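Local coordinates for protein UDP-N-acetylglucosamine 4,6-dehydratase (Vibrio fischeri, PDB 3PVZ) that binds NAD and is probably a lyase, a UDP-N-acetylglucosamine 4,6-dehydratase of the polysaccharide synthase family, at residues S6-L10 / K276-Q280; E16-I22 / E242-M246; F200-A204 / R232-P237; F257-L261 / E324-D328. All blocks are in the same frame, centred on the assembly; numbering follows the deposited sequence.

In the fold
Contacts 2, 3 and 4 cluster near the NAD site and the large Rossmann-type sheet; contact 1 lies farther out, on helix 270-280. Contacts 1 and 2 tie the N-terminal segment, helix 7-10 and the start of helix 19-34, to helices 270-280 and 237-250; their centres lie about 22 Å apart. Contact 3 pairs strands 202-203 and 231-235 beside the nicotinamide. It is nested along the chain inside the loops closed by contacts 1 and 2, its centre about 14 Å from each. Contact 4 follows contacts 2 and 3, crosses contact 1 along the chain, and packs the 324-328 loop on strand 255-259. The N-terminal segment thus packs, through I7 and L17, on strands that border the cofactor site.

Contact 1: S6-L10 / K276-Q280; sequences SILSL and KYLKQ
L10 packs its two methyl groups on helix 270-280, joining the short N-terminal helix 7-10 to that longer helix in a small helix-helix contact. CD2 of L10 lies 3.3 Å from Y277 CA and also meets CB of K276 at 3.6 Å. The other methyl, CD1, comes obliquely to the Y277 ring, 3.5 Å from its CD1. CG of Y277 stands anti to the backbone N (chi1 174°), which puts the ring beside that methyl. K276 adds the middle of its chain, with CD 3.5 Å from the backbone O of L10. Beside this apolar patch, the extended chain of Q280 reaches across to helix 7-10. Further out, Y277 is wedged against F214 and I218 of helix 210-219, while L10 also rests on F205. I7 turns away from helix 270-280 and packs on A204. OG of S9 approaches Q280 OE1, but Q280 has two conformers and this pair is doubtful. The same OG lies 2.8 Å from the backbone O of S6.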
loop_
_atom_site.group_PDB
_atom_site.type_symbol
_atom_site.label_atom_id
_atom_site.label_comp_id
_atom_site.label_asym_id
_atom_site.label_seq_id
_atom_site.Cartn_x
_atom_site.Cartn_y
_atom_site.Cartn_z
ATOM N N SER A 6 18.886 0.283 -18.946
ATOM C CA SER A 6 18.503 -1.155 -18.805
ATOM C C SER A 6 17.007 -1.370 -18.926
ATOM O O SER A 6 16.562 -2.201 -19.718
ATOM C CB SER A 6 18.976 -1.718 -17.479
ATOM O OG SER A 6 18.946 -3.128 -17.530
ATOM N N ILE A 7 16.221 -0.626 -18.151
ATOM C CA ILE A 7 14.777 -0.609 -18.379
ATOM C C ILE A 7 14.527 -0.183 -19.836
ATOM O O ILE A 7 13.712 -0.785 -20.528
ATOM C CB ILE A 7 14.007 0.327 -17.402
ATOM C CG1 ILE A 7 14.182 -0.139 -15.947
ATOM C CG2 ILE A 7 12.502 0.375 -17.776
ATOM C CD1 ILE A 7 13.342 0.643 -14.897
ATOM N N LEU A 8 15.241 0.850 -20.289
ATOM C CA LEU A 8 15.133 1.332 -21.669
ATOM C C LEU A 8 15.334 0.230 -22.680
ATOM O O LEU A 8 14.468 -0.008 -23.528
ATOM C CB LEU A 8 16.127 2.474 -21.940
ATOM C CG LEU A 8 15.658 3.869 -21.500
ATOM C CD1 LEU A 8 16.759 4.909 -21.720
ATOM C CD2 LEU A 8 14.389 4.281 -22.243
ATOM N N SER A 9 16.461 -0.466 -22.598
ATOM C CA SER A 9 16.682 -1.572 -23.518
ATOM C C SER A 9 15.520 -2.575 -23.450
ATOM O O SER A 9 15.106 -3.076 -24.472
ATOM C CB SER A 9 18.043 -2.256 -23.289
ATOM O OG SER A 9 18.289 -2.487 -21.911
ATOM N N LEU A 10 14.958 -2.828 -22.272
ATOM C CA LEU A 10 13.799 -3.732 -22.171
ATOM C C LEU A 10 12.572 -3.231 -22.919
ATOM O O LEU A 10 11.831 -4.032 -23.479
ATOM C CB LEU A 10 13.408 -4.025 -20.727
ATOM C CG LEU A 10 14.224 -5.130 -20.078
ATOM C CD1 LEU A 10 13.758 -5.340 -18.682
ATOM C CD2 LEU A 10 14.099 -6.430 -20.878
ATOM N N LYS A 276 12.424 -10.497 -23.636
ATOM C CA LYS A 276 13.598 -9.616 -23.539
ATOM C C LYS A 276 14.209 -9.633 -22.153
ATOM O O LYS A 276 15.431 -9.591 -22.004
ATOM C CB LYS A 276 13.249 -8.172 -23.885
ATOM C CG LYS A 276 13.215 -7.910 -25.371
ATOM C CD LYS A 276 12.332 -6.689 -25.723
ATOM C CE LYS A 276 11.799 -6.757 -27.176
ATOM N NZ LYS A 276 12.785 -6.303 -28.210
ATOM N N TYR A 277 13.334 -9.668 -21.154
ATOM C CA TYR A 277 13.705 -9.541 -19.774
ATOM C C TYR A 277 14.380 -10.823 -19.259
ATOM O O TYR A 277 15.390 -10.753 -18.561
ATOM C CB TYR A 277 12.455 -9.183 -18.984
ATOM C CG TYR A 277 12.616 -9.155 -17.495
ATOM C CD1 TYR A 277 13.526 -8.314 -16.882
ATOM C CD2 TYR A 277 11.832 -9.958 -16.699
ATOM C CE1 TYR A 277 13.660 -8.287 -15.519
ATOM C CE2 TYR A 277 11.956 -9.942 -15.353
ATOM C CZ TYR A 277 12.863 -9.110 -14.762
ATOM O OH TYR A 277 12.945 -9.141 -13.405
ATOM N N LEU A 278 13.837 -11.975 -19.638
ATOM C CA LEU A 278 14.465 -13.269 -19.335
ATOM C C LEU A 278 15.829 -13.413 -19.998
ATOM O O LEU A 278 16.738 -13.927 -19.394
ATOM C CB LEU A 278 13.566 -14.419 -19.770
ATOM C CG LEU A 278 12.308 -14.593 -18.934
ATOM C CD1 LEU A 278 11.342 -15.590 -19.564
ATOM C CD2 LEU A 278 12.688 -15.021 -17.542
ATOM N N LYS A 279 15.985 -12.942 -21.231
ATOM C CA LYS A 279 17.288 -13.017 -21.913
ATOM C C LYS A 279 18.304 -12.105 -21.247
ATOM O O LYS A 279 19.467 -12.467 -21.113
ATOM C CB LYS A 279 17.170 -12.649 -23.385
ATOM C CG LYS A 279 16.253 -13.574 -24.150
ATOM C CD LYS A 279 16.636 -13.622 -25.612
ATOM C CE LYS A 279 15.678 -14.471 -26.427
ATOM N NZ LYS A 279 15.804 -14.080 -27.849
ATOM N N GLN A 280 17.858 -10.925 -20.823
ATOM C CA GLN A 280 18.735 -9.997 -20.103
ATOM C C GLN A 280 19.175 -10.609 -18.752
ATOM O O GLN A 280 20.248 -10.301 -18.261
ATOM C CB GLN A 280 18.073 -8.608 -19.938
ATOM C CG GLN A 280 18.972 -7.421 -20.346
ATOM C CD GLN A 280 18.218 -6.081 -20.499
ATOM O OE1 GLN A 280 17.973 -5.611 -21.623
ATOM N NE2 GLN A 280 17.867 -5.459 -19.368
#

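Contact 2: E16-I22 / E242-M246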
loop_
_atom_site.group_PDB
_atom_site.type_symbol
_atom_site.label_atom_id
_atom_site.label_comp_id
_atom_site.label_asym_id
_atom_site.label_seq_id
_atom_site.Cartn_x
_atom_site.Cartn_y
_atom_site.Cartn_z
ATOM N N GLU A 16 16.296 8.448 -23.610
ATOM C CA GLU A 16 15.227 9.051 -22.809
ATOM C C GLU A 16 14.242 9.807 -23.703
ATOM O O GLU A 16 14.585 10.187 -24.814
ATOM C CB GLU A 16 15.774 9.958 -21.680
ATOM C CG GLU A 16 16.769 9.272 -20.719
ATOM C CD GLU A 16 16.531 9.490 -19.185
ATOM O OE1 GLU A 16 15.435 9.962 -18.711
ATOM O OE2 GLU A 16 17.472 9.113 -18.435
ATOM N N LEU A 17 12.998 9.934 -23.253
ATOM C CA LEU A 17 11.972 10.680 -23.985
ATOM C C LEU A 17 12.121 12.198 -23.992
ATOM O O LEU A 17 11.852 12.833 -25.001
ATOM C CB LEU A 17 10.580 10.378 -23.435
ATOM C CG LEU A 17 9.696 9.473 -24.270
ATOM C CD1 LEU A 17 10.338 8.146 -24.328
ATOM C CD2 LEU A 17 8.300 9.379 -23.661
ATOM N N PHE A 18 12.483 12.788 -22.852
ATOM C CA PHE A 18 12.376 14.239 -22.688
ATOM C C PHE A 18 13.735 14.952 -22.559
ATOM O O PHE A 18 13.823 16.086 -22.079
ATOM C CB PHE A 18 11.587 14.525 -21.442
ATOM C CG PHE A 18 10.289 13.807 -21.364
ATOM C CD1 PHE A 18 9.380 13.878 -22.389
ATOM C CD2 PHE A 18 9.946 13.111 -20.228
ATOM C CE1 PHE A 18 8.170 13.240 -22.298
ATOM C CE2 PHE A 18 8.730 12.477 -20.126
ATOM C CZ PHE A 18 7.852 12.516 -21.166
ATOM N N HIS A 19 14.781 14.277 -22.991
ATOM C CA HIS A 19 16.114 14.826 -22.909
ATOM C C HIS A 19 16.205 16.279 -23.423
ATOM O O HIS A 19 16.854 17.135 -22.808
ATOM C CB HIS A 19 17.100 13.898 -23.651
ATOM C CG HIS A 19 18.523 14.296 -23.481
ATOM N ND1 HIS A 19 19.206 15.017 -24.434
ATOM C CD2 HIS A 19 19.376 14.132 -22.443
ATOM C CE1 HIS A 19 20.434 15.251 -24.007
ATOM N NE2 HIS A 19 20.563 14.732 -22.799
ATOM N N GLN A 20 15.513 16.576 -24.508
ATOM C CA GLN A 20 15.538 17.941 -25.057
ATOM C C GLN A 20 14.777 18.982 -24.198
ATOM O O GLN A 20 15.293 20.076 -23.923
ATOM C CB GLN A 20 14.994 17.940 -26.493
ATOM C CG GLN A 20 15.840 17.117 -27.505
ATOM C CD GLN A 20 15.699 15.563 -27.343
ATOM O OE1 GLN A 20 14.812 15.050 -26.624
ATOM N NE2 GLN A 20 16.603 14.822 -28.005
ATOM N N ASP A 21 13.559 18.650 -23.779
ATOM C CA ASP A 21 12.767 19.549 -22.942
ATOM C C ASP A 21 13.332 19.729 -21.563
ATOM O O ASP A 21 13.355 20.826 -21.047
ATOM C CB ASP A 21 11.338 19.053 -22.859
ATOM C CG ASP A 21 10.621 19.110 -24.230
ATOM O OD1 ASP A 21 10.891 20.006 -25.063
ATOM O OD2 ASP A 21 9.778 18.262 -24.486
ATOM N N ILE A 22 13.825 18.655 -20.966
ATOM C CA ILE A 22 14.457 18.751 -19.673
ATOM C C ILE A 22 15.734 19.614 -19.744
ATOM O O ILE A 22 15.903 20.536 -18.925
ATOM C CB ILE A 22 14.795 17.351 -19.079
ATOM C CG1 ILE A 22 13.511 16.644 -18.665
ATOM C CG2 ILE A 22 15.778 17.480 -17.861
ATOM C CD1 ILE A 22 12.759 17.325 -17.445
ATOM N N GLU A 242 9.730 12.894 -14.561
ATOM C CA GLU A 242 10.062 14.121 -15.284
ATOM C C GLU A 242 8.819 14.814 -15.837
ATOM O O GLU A 242 8.719 16.025 -15.800
ATOM C CB GLU A 242 11.073 13.833 -16.380
ATOM C CG GLU A 242 12.476 13.632 -15.846
ATOM C CD GLU A 242 13.486 13.156 -16.921
ATOM O OE1 GLU A 242 13.078 12.532 -17.932
ATOM O OE2 GLU A 242 14.702 13.384 -16.724
ATOM N N LEU A 243 7.883 14.023 -16.333
ATOM C CA LEU A 243 6.635 14.533 -16.822
ATOM C C LEU A 243 5.797 15.176 -15.708
ATOM O O LEU A 243 5.289 16.251 -15.920
ATOM C CB LEU A 243 5.842 13.402 -17.494
ATOM C CG LEU A 243 4.504 13.748 -18.121
ATOM C CD1 LEU A 243 4.725 14.626 -19.304
ATOM C CD2 LEU A 243 3.809 12.454 -18.604
ATOM N N CYS A 244 5.655 14.515 -14.545
ATOM C CA CYS A 244 5.031 15.158 -13.361
ATOM C C CYS A 244 5.610 16.550 -13.038
ATOM O O CYS A 244 4.866 17.487 -12.794
ATOM C CB CYS A 244 5.196 14.282 -12.111
ATOM S SG CYS A 244 4.197 12.786 -12.163
ATOM N N LEU A 245 6.936 16.657 -13.009
ATOM C CA LEU A 245 7.606 17.873 -12.573
ATOM C C LEU A 245 7.416 18.993 -13.611
ATOM O O LEU A 245 7.270 20.144 -13.239
ATOM C CB LEU A 245 9.091 17.646 -12.360
ATOM C CG LEU A 245 9.973 18.827 -11.846
ATOM C CD1 LEU A 245 9.611 19.294 -10.499
ATOM C CD2 LEU A 245 11.439 18.440 -11.828
HETATM N N MSE A 246 7.446 18.637 -14.894
HETATM C CA MSE A 246 7.258 19.608 -15.967
HETATM C C MSE A 246 5.844 20.155 -15.928
HETATM O O MSE A 246 5.653 21.348 -16.027
HETATM C CB MSE A 246 7.529 18.985 -17.331
HETATM C CG MSE A 246 8.965 18.655 -17.628
HETATM SE SE MSE A 246 10.111 20.183 -17.748
HETATM C CE MSE A 246 9.254 21.102 -19.226
HETATM O O HOH W 1 13.965 11.926 -20.291
#
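The backbones of I22 and E242 come within 7.7 Å at their CA atoms, where the first turn of helix 19-34 packs against helix 237-250. This is a buried helix-to-helix contact, with F18 at the N-cap position of helix 19-34. I22 and E242 meet at about a right angle. CG1 of I22 lies 3.9 Å from the carboxylate carbon CD of E242. Beyond it, CD1 of I22 touches SE of M246, modelled as selenomethionine, at 3.9 Å. The M246 chain is bent at chi2 and chi3, both near -60°. The bends bring SE against I22, the two chains crossing obliquely, and leave CE near the backbone O of D21. F18 presents CE2 to CB of L243, 4.0 Å away, while OE1 of E242 sits at the edge of the F18 ring, near its plane. L17 CB covers one face of that ring. L340 of strand 340-344 also packs on F18, L243 and M246.

The carboxylates of E16 and E242 come close, with their planes 38° apart. A water lies between them and donates to both, which would ease the repulsion of two like charges. Q238 NE2 bonds to E242 OE2 and probably steadies the group further. The water also accepts from the backbone N of F18, 3.1 Å away, and its bond to E242 OE1 is 2.6 Å long, against 2.9 Å to E16 OE1.

Contact 3: F200-A204 / R232-P237. With NAD (nicotinamide-adenine-dinucleotide), chain E; SCN (thiocyanate ion), chain G.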
loop_
_atom_site.group_PDB
_atom_site.type_symbol
_atom_site.label_atom_id
_atom_site.label_comp_id
_atom_site.label_asym_id
_atom_site.label_seq_id
_atom_site.Cartn_x
_atom_site.Cartn_y
_atom_site.Cartn_z
ATOM N N PHE A 200 -0.360 9.433 -18.591
ATOM C CA PHE A 200 0.807 8.558 -18.767
ATOM C C PHE A 200 0.526 7.325 -19.637
ATOM O O PHE A 200 -0.589 6.843 -19.677
ATOM C CB PHE A 200 1.311 8.024 -17.423
ATOM C CG PHE A 200 1.664 9.080 -16.404
ATOM C CD1 PHE A 200 2.940 9.579 -16.304
ATOM C CD2 PHE A 200 0.729 9.493 -15.477
ATOM C CE1 PHE A 200 3.274 10.489 -15.305
ATOM C CE2 PHE A 200 1.062 10.427 -14.516
ATOM C CZ PHE A 200 2.333 10.937 -14.452
ATOM N N ALA A 201 1.543 6.885 -20.370
ATOM C CA ALA A 201 1.678 5.528 -20.897
ATOM C C ALA A 201 1.890 4.554 -19.739
ATOM O O ALA A 201 1.968 4.954 -18.587
ATOM C CB ALA A 201 2.905 5.482 -21.818
ATOM N N ASN A 202 2.041 3.279 -20.025
ATOM C CA ASN A 202 2.428 2.352 -18.969
ATOM C C ASN A 202 3.804 2.633 -18.416
ATOM O O ASN A 202 4.774 2.653 -19.164
ATOM C CB ASN A 202 2.407 0.929 -19.500
ATOM C CG ASN A 202 1.021 0.409 -19.691
ATOM O OD1 ASN A 202 0.167 1.083 -20.239
ATOM N ND2 ASN A 202 0.800 -0.815 -19.278
ATOM N N VAL A 203 3.913 2.814 -17.099
ATOM C CA VAL A 203 5.202 3.091 -16.493
ATOM C C VAL A 203 5.960 1.792 -16.137
ATOM O O VAL A 203 5.579 1.070 -15.222
ATOM C CB VAL A 203 5.057 4.010 -15.265
ATOM C CG1 VAL A 203 6.448 4.321 -14.689
ATOM C CG2 VAL A 203 4.340 5.329 -15.640
ATOM N N ALA A 204 7.031 1.484 -16.880
ATOM C CA ALA A 204 7.618 0.118 -16.808
ATOM C C ALA A 204 7.977 -0.243 -15.383
ATOM O O ALA A 204 8.640 0.505 -14.699
ATOM C CB ALA A 204 8.837 -0.013 -17.703
ATOM N N ARG A 232 1.411 -2.283 -25.529
ATOM C CA ARG A 232 1.352 -0.943 -24.941
ATOM C C ARG A 232 2.587 -0.154 -25.297
ATOM O O ARG A 232 3.602 -0.727 -25.698
ATOM C CB ARG A 232 1.272 -0.989 -23.405
ATOM C CG ARG A 232 0.072 -1.709 -22.835
ATOM C CD ARG A 232 -1.185 -0.895 -22.965
ATOM N NE ARG A 232 -2.315 -1.584 -22.346
ATOM C CZ ARG A 232 -3.411 -2.017 -22.981
ATOM N NH1 ARG A 232 -3.592 -1.868 -24.303
ATOM N NH2 ARG A 232 -4.359 -2.621 -22.270
ATOM N N TYR A 233 2.473 1.159 -25.110
ATOM C CA TYR A 233 3.606 2.051 -24.956
ATOM C C TYR A 233 4.102 2.099 -23.532
ATOM O O TYR A 233 3.315 2.255 -22.582
ATOM C CB TYR A 233 3.221 3.468 -25.339
ATOM C CG TYR A 233 2.802 3.641 -26.770
ATOM C CD1 TYR A 233 3.698 3.404 -27.805
ATOM C CD2 TYR A 233 1.533 4.099 -27.081
ATOM C CE1 TYR A 233 3.320 3.595 -29.159
ATOM C CE2 TYR A 233 1.131 4.280 -28.406
ATOM C CZ TYR A 233 2.027 4.025 -29.432
ATOM O OH TYR A 233 1.614 4.201 -30.699
ATOM N N PHE A 234 5.418 2.027 -23.385
ATOM C CA PHE A 234 6.052 2.011 -22.108
ATOM C C PHE A 234 7.038 3.159 -21.917
ATOM O O PHE A 234 7.787 3.517 -22.817
ATOM C CB PHE A 234 6.800 0.704 -21.941
ATOM C CG PHE A 234 5.906 -0.474 -21.822
ATOM C CD1 PHE A 234 5.510 -0.937 -20.578
ATOM C CD2 PHE A 234 5.458 -1.140 -22.969
ATOM C CE1 PHE A 234 4.677 -2.026 -20.470
ATOM C CE2 PHE A 234 4.633 -2.212 -22.861
ATOM C CZ PHE A 234 4.240 -2.677 -21.626
ATOM N N VAL A 235 7.058 3.702 -20.716
ATOM C CA VAL A 235 8.057 4.675 -20.305
ATOM C C VAL A 235 8.745 4.169 -19.069
ATOM O O VAL A 235 8.264 3.246 -18.430
ATOM C CB VAL A 235 7.451 6.034 -19.987
ATOM C CG1 VAL A 235 6.889 6.663 -21.232
ATOM C CG2 VAL A 235 6.351 5.912 -18.911
ATOM N N THR A 236 9.899 4.767 -18.770
ATOM C CA THR A 236 10.610 4.542 -17.526
ATOM C C THR A 236 10.033 5.339 -16.336
ATOM O O THR A 236 9.425 6.424 -16.488
ATOM C CB THR A 236 12.111 4.904 -17.648
ATOM O OG1 THR A 236 12.240 6.317 -17.811
ATOM C CG2 THR A 236 12.752 4.197 -18.878
ATOM N N PRO A 237 10.257 4.812 -15.130
ATOM C CA PRO A 237 9.954 5.575 -13.941
ATOM C C PRO A 237 10.488 7.012 -14.021
ATOM O O PRO A 237 9.719 7.934 -13.788
ATOM C CB PRO A 237 10.648 4.782 -12.828
ATOM C CG PRO A 237 10.582 3.376 -13.316
ATOM C CD PRO A 237 10.839 3.496 -14.797
HETATM P PA NAD E . 1.010 3.233 -7.018
HETATM O O1A NAD E . 0.114 2.140 -6.533
HETATM O O2A NAD E . 2.421 2.738 -7.118
HETATM O O5B NAD E . 1.215 4.353 -5.908
HETATM C C5B NAD E . 0.008 4.935 -5.370
HETATM C C4B NAD E . 0.464 5.456 -4.002
HETATM O O4B NAD E . -0.576 6.106 -3.301
HETATM C C3B NAD E . 0.956 4.269 -3.114
HETATM O O3B NAD E . 2.255 4.509 -2.611
HETATM C C2B NAD E . -0.112 4.222 -1.996
HETATM O O2B NAD E . 0.341 3.655 -0.772
HETATM C C1B NAD E . -0.455 5.729 -1.954
HETATM N N9A NAD E . -1.743 5.951 -1.315
HETATM C C8A NAD E . -2.919 5.397 -1.644
HETATM N N7A NAD E . -3.853 5.769 -0.832
HETATM C C5A NAD E . -3.296 6.679 0.024
HETATM C C6A NAD E . -3.767 7.415 1.106
HETATM N N6A NAD E . -5.108 7.326 1.392
HETATM N N1A NAD E . -2.944 8.206 1.788
HETATM C C2A NAD E . -1.656 8.278 1.472
HETATM N N3A NAD E . -1.167 7.580 0.477
HETATM C C4A NAD E . -1.941 6.790 -0.255
HETATM O O3 NAD E . 0.413 3.829 -8.388
HETATM P PN NAD E . 1.419 4.557 -9.442
HETATM O O1N NAD E . 1.853 3.566 -10.510
HETATM O O2N NAD E . 2.554 5.345 -8.932
HETATM O O5D NAD E . 0.304 5.460 -10.262
HETATM C C5D NAD E . -0.030 6.643 -9.552
HETATM C C4D NAD E . -1.099 7.411 -10.338
HETATM O O4D NAD E . -0.767 7.423 -11.762
HETATM C C3D NAD E . -2.456 6.680 -10.232
HETATM O O3D NAD E . -3.587 7.572 -10.355
HETATM C C2D NAD E . -2.470 5.804 -11.505
HETATM O O2D NAD E . -3.800 5.459 -11.922
HETATM C C1D NAD E . -1.809 6.741 -12.515
HETATM N N1N NAD E . -1.272 6.022 -13.681
HETATM C C2N NAD E . -0.318 5.105 -13.480
HETATM C C3N NAD E . 0.233 4.413 -14.539
HETATM C C7N NAD E . 1.262 3.379 -14.335
HETATM O O7N NAD E . 1.627 2.767 -15.336
HETATM N N7N NAD E . 1.765 3.077 -13.129
HETATM C C4N NAD E . -0.221 4.682 -15.854
HETATM C C5N NAD E . -1.197 5.651 -16.021
HETATM C C6N NAD E . -1.721 6.308 -14.906
HETATM S S SCN G . 6.259 9.910 -19.011
HETATM C C SCN G . 4.830 9.023 -19.556
HETATM N N SCN G . 3.852 8.447 -19.922
#
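N202 and R232 lie obliquely across each other, the N202 amide plane turned 54° from the guanidinium plane. The contact is made by the aliphatic part of R232: its CD is 3.6 Å from N202 OD1. N202 and F234 are bridge partners on one face of the small sheet, and there CB of N202 meets CD1 of the F234 ring. V203 and V235 share the other, where their CG2 methyls touch at 3.9 Å. CG1 of V203, anti to the backbone N (chi1 -178°), reaches P237 CA. These pairs belong to parallel strands 202-203 and 231-235. V235 N gives a hydrogen bond to N202 O, and A204 N gives a nearly straight one of 2.7 Å to V235 O. The bond from N202 N to Y233 O is weak.

V203 N points instead to the cofactor, bonding the nicotinamide carbonyl O7N of NAD at 2.9 Å and 175°. K179, K123, S206 and N71 of the second subunit also hold NAD. N of a thiocyanate, probably from the crystallisation liquor, accepts from A201 N at 2.8 Å. The two edges of this strand serve two tasks: pairing with 231-235 probably helps to fix 202-204, and the V203 amide probably holds the nicotinamide carboxamide in a set orientation.

Contact 4: F257-L261 / E324-D328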
loop_
_atom_site.group_PDB
_atom_site.type_symbol
_atom_site.label_atom_id
_atom_site.label_comp_id
_atom_site.label_asym_id
_atom_site.label_seq_id
_atom_site.Cartn_x
_atom_site.Cartn_y
_atom_site.Cartn_z
ATOM N N PHE A 257 -0.421 17.426 -19.495
ATOM C CA PHE A 257 0.838 17.113 -20.180
ATOM C C PHE A 257 0.844 15.633 -20.542
ATOM O O PHE A 257 0.296 14.820 -19.807
ATOM C CB PHE A 257 2.020 17.448 -19.276
ATOM C CG PHE A 257 2.403 18.895 -19.278
ATOM C CD1 PHE A 257 1.438 19.907 -19.390
ATOM C CD2 PHE A 257 3.750 19.271 -19.191
ATOM C CE1 PHE A 257 1.805 21.250 -19.406
ATOM C CE2 PHE A 257 4.125 20.627 -19.192
ATOM C CZ PHE A 257 3.170 21.608 -19.301
ATOM N N PHE A 258 1.427 15.289 -21.687
ATOM C CA PHE A 258 1.581 13.857 -22.092
ATOM C C PHE A 258 2.741 13.686 -23.040
ATOM O O PHE A 258 3.134 14.649 -23.710
ATOM C CB PHE A 258 0.316 13.333 -22.766
ATOM C CG PHE A 258 0.036 13.989 -24.096
ATOM C CD1 PHE A 258 -0.644 15.190 -24.160
ATOM C CD2 PHE A 258 0.482 13.410 -25.293
ATOM C CE1 PHE A 258 -0.886 15.800 -25.384
ATOM C CE2 PHE A 258 0.245 14.035 -26.501
ATOM C CZ PHE A 258 -0.436 15.218 -26.544
ATOM N N PRO A 259 3.289 12.467 -23.110
ATOM C CA PRO A 259 4.390 12.214 -24.009
ATOM C C PRO A 259 3.943 12.077 -25.443
ATOM O O PRO A 259 3.010 11.311 -25.758
ATOM C CB PRO A 259 4.981 10.904 -23.481
ATOM C CG PRO A 259 3.877 10.203 -22.914
ATOM C CD PRO A 259 2.990 11.287 -22.299
ATOM N N LYS A 260 4.578 12.875 -26.305
ATOM C CA LYS A 260 4.350 12.763 -27.729
ATOM C C LYS A 260 4.815 11.377 -28.192
ATOM O O LYS A 260 5.755 10.805 -27.637
ATOM C CB LYS A 260 5.080 13.855 -28.496
ATOM C CG LYS A 260 4.502 15.246 -28.308
ATOM C CD LYS A 260 5.492 16.304 -28.799
ATOM C CE LYS A 260 4.805 17.585 -29.227
ATOM N NZ LYS A 260 5.824 18.590 -29.550
ATOM N N LEU A 261 4.112 10.816 -29.172
ATOM C CA LEU A 261 4.518 9.541 -29.746
ATOM C C LEU A 261 5.655 9.905 -30.673
ATOM O O LEU A 261 5.431 10.506 -31.693
ATOM C CB LEU A 261 3.368 8.868 -30.497
ATOM C CG LEU A 261 2.028 8.667 -29.760
ATOM C CD1 LEU A 261 1.086 7.872 -30.670
ATOM C CD2 LEU A 261 2.149 7.986 -28.383
ATOM N N GLU A 324 -4.692 6.177 -27.552
ATOM C CA GLU A 324 -4.635 7.612 -27.829
ATOM C C GLU A 324 -4.638 8.474 -26.566
ATOM O O GLU A 324 -5.522 8.333 -25.720
ATOM C CB GLU A 324 -5.826 8.043 -28.693
ATOM C CG GLU A 324 -5.479 8.370 -30.135
ATOM C CD GLU A 324 -6.162 7.453 -31.136
ATOM O OE1 GLU A 324 -5.473 6.961 -32.058
ATOM O OE2 GLU A 324 -7.389 7.234 -31.005
ATOM N N PHE A 325 -3.662 9.383 -26.468
ATOM C CA PHE A 325 -3.602 10.382 -25.384
ATOM C C PHE A 325 -4.588 11.534 -25.595
ATOM O O PHE A 325 -4.950 12.255 -24.661
ATOM C CB PHE A 325 -2.193 10.965 -25.274
ATOM C CG PHE A 325 -1.146 9.959 -24.930
ATOM C CD1 PHE A 325 -0.043 9.774 -25.753
ATOM C CD2 PHE A 325 -1.254 9.194 -23.775
ATOM C CE1 PHE A 325 0.935 8.842 -25.429
ATOM C CE2 PHE A 325 -0.287 8.267 -23.449
ATOM C CZ PHE A 325 0.817 8.090 -24.284
ATOM N N PHE A 326 -5.004 11.718 -26.835
ATOM C CA PHE A 326 -5.903 12.811 -27.181
ATOM C C PHE A 326 -6.827 12.359 -28.317
ATOM O O PHE A 326 -6.374 11.738 -29.283
ATOM C CB PHE A 326 -5.091 14.062 -27.573
ATOM C CG PHE A 326 -4.108 13.821 -28.675
ATOM C CD1 PHE A 326 -4.411 14.174 -29.990
ATOM C CD2 PHE A 326 -2.897 13.205 -28.410
ATOM C CE1 PHE A 326 -3.505 13.942 -31.023
ATOM C CE2 PHE A 326 -1.986 12.957 -29.432
ATOM C CZ PHE A 326 -2.291 13.332 -30.747
ATOM N N THR A 327 -8.119 12.644 -28.174
ATOM C CA THR A 327 -9.078 12.442 -29.261
ATOM C C THR A 327 -8.918 13.612 -30.235
ATOM O O THR A 327 -7.995 14.444 -30.092
ATOM C CB THR A 327 -10.558 12.379 -28.763
ATOM O OG1 THR A 327 -11.078 13.710 -28.605
ATOM C CG2 THR A 327 -10.683 11.603 -27.439
ATOM N N ASP A 328 -9.834 13.688 -31.199
ATOM C CA ASP A 328 -9.754 14.674 -32.269
ATOM C C ASP A 328 -10.460 15.980 -31.925
ATOM O O ASP A 328 -10.143 17.006 -32.510
ATOM C CB ASP A 328 -10.329 14.104 -33.582
ATOM C CG ASP A 328 -9.865 14.889 -34.815
ATOM O OD1 ASP A 328 -8.731 15.435 -34.794
ATOM O OD2 ASP A 328 -10.633 14.964 -35.802
#
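F325 carries most of the contact. Its CB lies 3.6 Å from CD2 of the F258 ring. Next, CD1 lies 3.4 Å from the backbone O of P259. CE1 comes closer still, 3.2 Å from that oxygen and 3.3 Å from CD2 of L261. At the tip, CZ meets CG of P259 at 4.0 Å. CD of P259 lies over one face of the F325 ring. CG of F258 lies between its backbone N and carbonyl carbon (chi1 67°), and the ring meets F325 with CD2 and F326 with CZ, 3.7 Å from CD2 of F326. Its plane is turned 35° from that of each, in an aromatic cluster without a regular stack. R199 NH2 bonds the backbone O of F325 and probably helps to hold the loop. Strand 255-259 lies between strands 194-198 and 340-344 of the large sheet. F325 and F326 of the loop pack on it through F258, F326 also touches I343 of strand 340-344, and L243 of helix 237-250 packs on F257 and P259.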